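Local coordinates for protein HTPA Reductase (Selaginella moellendorffii, PDB 5U5N) that probably reduces 4-hydroxy-tetrahydrodipicolinate to tetrahydrodipicolinate with NADH or NADPH, a step on the diaminopimelate route to lysine, at residues L98-G103 / S123-Q128; V158-Q163 / E190-V195. All coordinates share one frame; numbering follows the deposited sequence.

In the fold
From the N terminus, the chain lays down four strands (7-10, 76-79, 100-102, 123-125) of a parallel sheet that 266-267 joins much later. Contact 1 arises when the chain leaves 98-103, runs through helix 109-119 and returns as 123-128. Helix 131-146 follows, and only then does contact 2 open: strand 155-162 leads through helix 171-182 to strand 193-195, an outermost strand, within this chain, of the mixed sheet that also holds 215-223 and 229-238. The two closures stand in series, neither nested nor crossed. The centres of contacts 1 and 2 lie about 29 Å apart. Contact 1 ties adjacent strands inside the cofactor-binding Rossmann sheet; contact 2 joins 193-195 to the mixed sheet of the C-terminal region.

Contact 1: L98-G103 / S123-Q128; sequences LPFVMG and SIIAPQ. With NAD (nicotinamide-adenine-dinucleotide), chain C.
S123 opens the pairing by laying its CB over the centre of one face of the F100 ring, 4.0 Å from the ring centroid, a CH-pi contact. F100 CG sits between its own backbone N and carbonyl carbon (chi1 67°), which swings the ring towards S123. The serine hydroxyl bonds instead to T121 O. At I124 the backbone takes over: I124 N donates to F100 O at 3.0 Å, in the carbonyl plane, and I124 O accepts from M102 N at 2.9 Å, nearly in line with the carbonyl. The I124 side chain shares its face of the sheet with V101 and continues onto A250 and L254 of helix 241-259. I125 turns to the other face, where its CG1 lies 4.1 Å from M102 CB and also reaches F100 CE2; helix 109-119 packs on this side through L113 and A116. A126 N closes the strand pairing with a weak bond to M102 O, 3.3 Å. Beyond it, P127 O and G103 O come near the same NAD amide nitrogen, N7N; the bond from N7N to G103 O is 3.0 Å and close to straight (170°). Q128 CA then passes 3.5 Å from NAD O7N, bringing the chain alongside the carboxamide. The strand axes run 4.8 Å apart and only 1° from parallel, and helix 109-119 connects them: a beta-alpha-beta unit of the Rossmann-type domain, whose C-terminal strand ends here meet the nicotinamide carboxamide of the cofactor.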
loop_
_atom_site.group_PDB
_atom_site.type_symbol
_atom_site.label_atom_id
_atom_site.label_comp_id
_atom_site.label_asym_id
_atom_site.label_seq_id
_atom_site.Cartn_x
_atom_site.Cartn_y
_atom_site.Cartn_z
ATOM N N LEU A 98 -18.100 18.209 26.831
ATOM C CA LEU A 98 -18.735 17.240 25.952
ATOM C C LEU A 98 -17.655 16.638 25.018
ATOM O O LEU A 98 -17.021 17.376 24.240
ATOM C CB LEU A 98 -19.820 17.870 25.099
ATOM C CG LEU A 98 -21.154 18.192 25.782
ATOM C CD1 LEU A 98 -22.002 19.018 24.813
ATOM C CD2 LEU A 98 -21.887 16.918 26.236
ATOM N N PRO A 99 -17.455 15.306 25.075
ATOM C CA PRO A 99 -16.518 14.729 24.091
ATOM C C PRO A 99 -17.055 14.855 22.681
ATOM O O PRO A 99 -18.247 14.733 22.490
ATOM C CB PRO A 99 -16.403 13.250 24.512
ATOM C CG PRO A 99 -17.546 12.994 25.416
ATOM C CD PRO A 99 -17.962 14.305 26.019
ATOM N N PHE A 100 -16.188 15.125 21.706
ATOM C CA PHE A 100 -16.655 15.324 20.347
ATOM C C PHE A 100 -15.769 14.772 19.235
ATOM O O PHE A 100 -14.555 14.704 19.357
ATOM C CB PHE A 100 -16.970 16.815 20.077
ATOM C CG PHE A 100 -15.781 17.721 20.079
ATOM C CD1 PHE A 100 -15.271 18.207 21.255
ATOM C CD2 PHE A 100 -15.181 18.101 18.878
ATOM C CE1 PHE A 100 -14.174 19.042 21.257
ATOM C CE2 PHE A 100 -14.067 18.917 18.860
ATOM C CZ PHE A 100 -13.567 19.395 20.056
ATOM N N VAL A 101 -16.433 14.439 18.134
ATOM C CA VAL A 101 -15.817 14.112 16.884
ATOM C C VAL A 101 -16.143 15.229 15.899
ATOM O O VAL A 101 -17.296 15.373 15.499
ATOM C CB VAL A 101 -16.360 12.771 16.370
ATOM C CG1 VAL A 101 -15.751 12.440 15.006
ATOM C CG2 VAL A 101 -16.065 11.678 17.392
ATOM N N MET A 102 -15.112 15.982 15.499
ATOM C CA MET A 102 -15.229 17.127 14.596
ATOM C C MET A 102 -14.815 16.727 13.192
ATOM O O MET A 102 -13.629 16.541 12.935
ATOM C CB MET A 102 -14.337 18.279 15.138
ATOM C CG MET A 102 -14.217 19.537 14.280
ATOM S SD MET A 102 -15.781 20.448 14.244
ATOM C CE MET A 102 -15.776 21.176 15.886
ATOM N N GLY A 103 -15.795 16.561 12.313
ATOM C CA GLY A 103 -15.562 16.254 10.909
ATOM C C GLY A 103 -15.637 17.480 9.991
ATOM O O GLY A 103 -15.315 17.402 8.818
ATOM N N SER A 123 -11.497 13.972 22.340
ATOM C CA SER A 123 -11.894 14.365 20.994
ATOM C C SER A 123 -11.173 13.636 19.868
ATOM O O SER A 123 -10.088 13.115 20.037
ATOM C CB SER A 123 -11.716 15.896 20.797
ATOM O OG SER A 123 -10.543 16.360 21.416
ATOM N N ILE A 124 -11.818 13.632 18.714
ATOM C CA ILE A 124 -11.204 13.254 17.465
ATOM C C ILE A 124 -11.448 14.431 16.547
ATOM O O ILE A 124 -12.588 14.783 16.248
ATOM C CB ILE A 124 -11.820 11.962 16.887
ATOM C CG1 ILE A 124 -11.424 10.758 17.745
ATOM C CG2 ILE A 124 -11.341 11.741 15.458
ATOM C CD1 ILE A 124 -12.394 9.614 17.618
ATOM N N ILE A 125 -10.367 15.041 16.093
ATOM C CA ILE A 125 -10.431 16.114 15.133
ATOM C C ILE A 125 -9.749 15.582 13.893
ATOM O O ILE A 125 -8.526 15.368 13.875
ATOM C CB ILE A 125 -9.747 17.395 15.675
ATOM C CG1 ILE A 125 -10.592 17.929 16.846
ATOM C CG2 ILE A 125 -9.614 18.451 14.581
ATOM C CD1 ILE A 125 -9.912 18.956 17.713
ATOM N N ALA A 126 -10.546 15.334 12.866
ATOM C CA ALA A 126 -9.997 14.793 11.643
ATOM C C ALA A 126 -10.744 15.370 10.448
ATOM O O ALA A 126 -11.957 15.095 10.269
ATOM C CB ALA A 126 -10.101 13.278 11.666
ATOM N N PRO A 127 -10.047 16.173 9.634
ATOM C CA PRO A 127 -10.669 16.725 8.442
ATOM C C PRO A 127 -10.817 15.749 7.254
ATOM O O PRO A 127 -11.434 16.123 6.252
ATOM C CB PRO A 127 -9.742 17.894 8.098
ATOM C CG PRO A 127 -8.403 17.444 8.564
ATOM C CD PRO A 127 -8.636 16.578 9.753
ATOM N N GLN A 128 -10.251 14.547 7.350
ATOM C CA GLN A 128 -10.560 13.437 6.408
ATOM C C GLN A 128 -10.966 12.201 7.234
ATOM O O GLN A 128 -10.143 11.626 7.922
ATOM C CB GLN A 128 -9.353 13.174 5.496
ATOM C CG GLN A 128 -9.314 11.861 4.725
ATOM C CD GLN A 128 -10.352 11.725 3.659
ATOM O OE1 GLN A 128 -11.455 11.247 3.898
ATOM N NE2 GLN A 128 -9.983 12.094 2.454
HETATM P PA NAD C . -24.425 21.285 4.706
HETATM O O1A NAD C . -24.366 22.721 4.217
HETATM O O2A NAD C . -25.248 20.236 3.984
HETATM O O5B NAD C . -24.889 21.243 6.229
HETATM C C5B NAD C . -24.194 21.912 7.263
HETATM C C4B NAD C . -25.240 22.235 8.323
HETATM O O4B NAD C . -24.648 22.824 9.480
HETATM C C3B NAD C . -26.319 23.198 7.828
HETATM O O3B NAD C . -27.556 22.480 7.666
HETATM C C2B NAD C . -26.353 24.325 8.872
HETATM O O2B NAD C . -27.695 24.794 9.134
HETATM C C1B NAD C . -25.619 23.693 10.072
HETATM N N9A NAD C . -24.954 24.595 11.052
HETATM C C8A NAD C . -24.295 25.743 10.794
HETATM N N7A NAD C . -23.817 26.287 11.937
HETATM C C5A NAD C . -24.158 25.476 12.955
HETATM C C6A NAD C . -23.979 25.471 14.424
HETATM N N6A NAD C . -23.306 26.464 15.043
HETATM N N1A NAD C . -24.492 24.443 15.135
HETATM C C2A NAD C . -25.176 23.440 14.544
HETATM N N3A NAD C . -25.386 23.390 13.206
HETATM C C4A NAD C . -24.906 24.358 12.372
HETATM O O3 NAD C . -22.891 20.802 4.868
HETATM P PN NAD C . -22.389 19.279 4.616
HETATM O O1N NAD C . -22.543 19.041 3.132
HETATM O O2N NAD C . -23.070 18.353 5.606
HETATM O O5D NAD C . -20.853 19.434 5.087
HETATM C C5D NAD C . -20.573 19.843 6.422
HETATM C C4D NAD C . -19.086 20.031 6.687
HETATM O O4D NAD C . -18.451 18.748 6.726
HETATM C C3D NAD C . -18.356 20.861 5.621
HETATM O O3D NAD C . -17.413 21.768 6.218
HETATM C C2D NAD C . -17.635 19.820 4.786
HETATM O O2D NAD C . -16.410 20.289 4.219
HETATM C C1D NAD C . -17.337 18.744 5.821
HETATM N N1N NAD C . -17.053 17.397 5.284
HETATM C C2N NAD C . -16.020 16.744 5.847
HETATM C C3N NAD C . -15.647 15.462 5.450
HETATM C C7N NAD C . -14.466 14.766 6.100
HETATM O O7N NAD C . -13.865 13.920 5.457
HETATM N N7N NAD C . -14.059 15.061 7.346
HETATM C C4N NAD C . -16.383 14.860 4.428
HETATM C C5N NAD C . -17.450 15.540 3.846
HETATM C C6N NAD C . -17.772 16.820 4.294
#

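Contact 2: V158-Q163 / E190-V195; sequences VTESHQ and EQVELV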
loop_
_atom_site.group_PDB
_atom_site.type_symbol
_atom_site.label_atom_id
_atom_site.label_comp_id
_atom_site.label_asym_id
_atom_site.label_seq_id
_atom_site.Cartn_x
_atom_site.Cartn_y
_atom_site.Cartn_z
ATOM N N VAL A 158 -0.607 11.095 -12.562
ATOM C CA VAL A 158 -1.643 11.130 -11.558
ATOM C C VAL A 158 -2.859 11.776 -12.192
ATOM O O VAL A 158 -2.769 12.824 -12.800
ATOM C CB VAL A 158 -1.221 11.916 -10.316
ATOM C CG1 VAL A 158 -2.327 11.880 -9.288
ATOM C CG2 VAL A 158 0.066 11.355 -9.731
ATOM N N THR A 159 -3.976 11.066 -12.099
ATOM C CA THR A 159 -5.247 11.521 -12.600
ATOM C C THR A 159 -6.240 11.483 -11.433
ATOM O O THR A 159 -6.168 10.599 -10.549
ATOM C CB THR A 159 -5.730 10.632 -13.763
ATOM O OG1 THR A 159 -4.737 10.568 -14.781
ATOM C CG2 THR A 159 -6.956 11.222 -14.424
ATOM N N GLU A 160 -7.125 12.473 -11.407
ATOM C CA GLU A 160 -8.181 12.492 -10.415
ATOM C C GLU A 160 -9.410 13.259 -10.861
ATOM O O GLU A 160 -9.321 14.214 -11.623
ATOM C CB GLU A 160 -7.682 13.054 -9.059
ATOM C CG GLU A 160 -7.210 14.533 -9.052
ATOM C CD GLU A 160 -8.186 15.486 -8.340
ATOM O OE1 GLU A 160 -9.274 15.791 -8.904
ATOM O OE2 GLU A 160 -7.894 15.930 -7.198
ATOM N N SER A 161 -10.545 12.796 -10.367
ATOM C CA SER A 161 -11.829 13.320 -10.708
ATOM C C SER A 161 -12.614 13.686 -9.437
ATOM O O SER A 161 -12.626 12.962 -8.456
ATOM C CB SER A 161 -12.594 12.309 -11.542
ATOM O OG SER A 161 -13.867 12.817 -11.855
ATOM N N HIS A 162 -13.254 14.839 -9.508
ATOM C CA HIS A 162 -14.071 15.437 -8.429
ATOM C C HIS A 162 -15.130 16.246 -9.161
ATOM O O HIS A 162 -14.967 16.525 -10.362
ATOM C CB HIS A 162 -13.253 16.392 -7.565
ATOM C CG HIS A 162 -12.432 15.716 -6.513
ATOM N ND1 HIS A 162 -11.167 15.220 -6.752
ATOM C CD2 HIS A 162 -12.689 15.462 -5.208
ATOM C CE1 HIS A 162 -10.684 14.687 -5.640
ATOM N NE2 HIS A 162 -11.590 14.818 -4.690
ATOM N N GLN A 163 -16.194 16.631 -8.451
ATOM C CA GLN A 163 -17.201 17.550 -9.009
ATOM C C GLN A 163 -16.474 18.774 -9.625
ATOM O O GLN A 163 -15.427 19.246 -9.107
ATOM C CB GLN A 163 -18.222 18.013 -7.951
ATOM N N GLU A 190 1.382 20.534 -10.498
ATOM C CA GLU A 190 0.650 20.997 -11.690
ATOM C C GLU A 190 0.392 19.898 -12.732
ATOM O O GLU A 190 -0.584 19.961 -13.496
ATOM C CB GLU A 190 1.287 22.262 -12.357
ATOM C CG GLU A 190 2.715 22.784 -11.982
ATOM C CD GLU A 190 2.821 23.529 -10.622
ATOM O OE1 GLU A 190 3.130 22.812 -9.642
ATOM O OE2 GLU A 190 2.594 24.804 -10.491
ATOM N N GLN A 191 1.250 18.882 -12.734
ATOM C CA GLN A 191 1.124 17.768 -13.644
ATOM C C GLN A 191 -0.018 16.789 -13.304
ATOM O O GLN A 191 -0.313 15.921 -14.124
ATOM C CB GLN A 191 2.418 16.971 -13.694
ATOM C CG GLN A 191 3.601 17.727 -14.274
ATOM C CD GLN A 191 4.818 16.818 -14.355
ATOM O OE1 GLN A 191 5.714 16.906 -13.523
ATOM N NE2 GLN A 191 4.812 15.904 -15.312
ATOM N N VAL A 192 -0.676 16.928 -12.140
ATOM C CA VAL A 192 -1.881 16.168 -11.867
ATOM C C VAL A 192 -2.851 16.511 -12.964
ATOM O O VAL A 192 -2.933 17.621 -13.364
ATOM C CB VAL A 192 -2.506 16.477 -10.494
ATOM C CG1 VAL A 192 -3.865 15.800 -10.327
ATOM C CG2 VAL A 192 -1.579 16.008 -9.385
ATOM N N GLU A 193 -3.538 15.504 -13.491
ATOM C CA GLU A 193 -4.526 15.666 -14.566
ATOM C C GLU A 193 -5.917 15.667 -13.924
ATOM O O GLU A 193 -6.470 14.614 -13.554
ATOM C CB GLU A 193 -4.399 14.528 -15.563
ATOM C CG GLU A 193 -5.169 14.695 -16.850
ATOM C CD GLU A 193 -4.799 13.627 -17.890
ATOM O OE1 GLU A 193 -3.894 12.748 -17.696
ATOM O OE2 GLU A 193 -5.427 13.664 -18.953
ATOM N N LEU A 194 -6.476 16.869 -13.749
ATOM C CA LEU A 194 -7.838 17.013 -13.252
ATOM C C LEU A 194 -8.813 16.648 -14.366
ATOM O O LEU A 194 -8.829 17.258 -15.411
ATOM C CB LEU A 194 -8.097 18.450 -12.783
ATOM C CG LEU A 194 -7.108 19.075 -11.788
ATOM C CD1 LEU A 194 -7.587 20.457 -11.371
ATOM C CD2 LEU A 194 -6.855 18.219 -10.558
ATOM N N VAL A 195 -9.613 15.625 -14.134
ATOM C CA VAL A 195 -10.672 15.223 -15.047
ATOM C C VAL A 195 -11.953 15.896 -14.555
ATOM O O VAL A 195 -12.408 15.627 -13.456
ATOM C CB VAL A 195 -10.838 13.687 -15.036
ATOM C CG1 VAL A 195 -11.996 13.274 -15.913
ATOM C CG2 VAL A 195 -9.558 13.028 -15.523
HETATM O O HOH W 1 0.010 13.275 -14.425
#
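E160 crosses obliquely against V192 and lies alongside L194, its side chain running along one face of the strand pair. From CB, CG is placed between the backbone N and carbonyl carbon (chi1 64°), where it meets V192 CG1 at 3.8 Å and L194 CD2 slightly farther off. CD then rests 3.8 Å from L194 CD2. At the tip, OE1 keeps the same CD2 of L194 at 3.8 Å and accepts H162 ND1 at 2.9 Å, the nitrogen coming from above the carboxylate plane. OE1 also forms a salt bridge with R196, and OE2 takes the backbone N of S170. The main chains pair through E193 N to V158 O, E160 N to E193 O and V195 N to E160 O, the last at 2.9 Å and almost straight (176°). On the other face of the sheet, T159 CG2 presses on V195 CG2 at 3.4 Å, tighter than usual van der Waals contact. Strands 155-162 and 193-195, joined through helix 171-182, form a parallel beta-alpha-beta unit in the C-terminal region (axes 4.8 Å apart, directions 28° apart). V192 and L194 pack against the stem of a buried carboxylate held by imidazole, guanidinium and backbone N-H; the first bond probably helps fix the turn of H162.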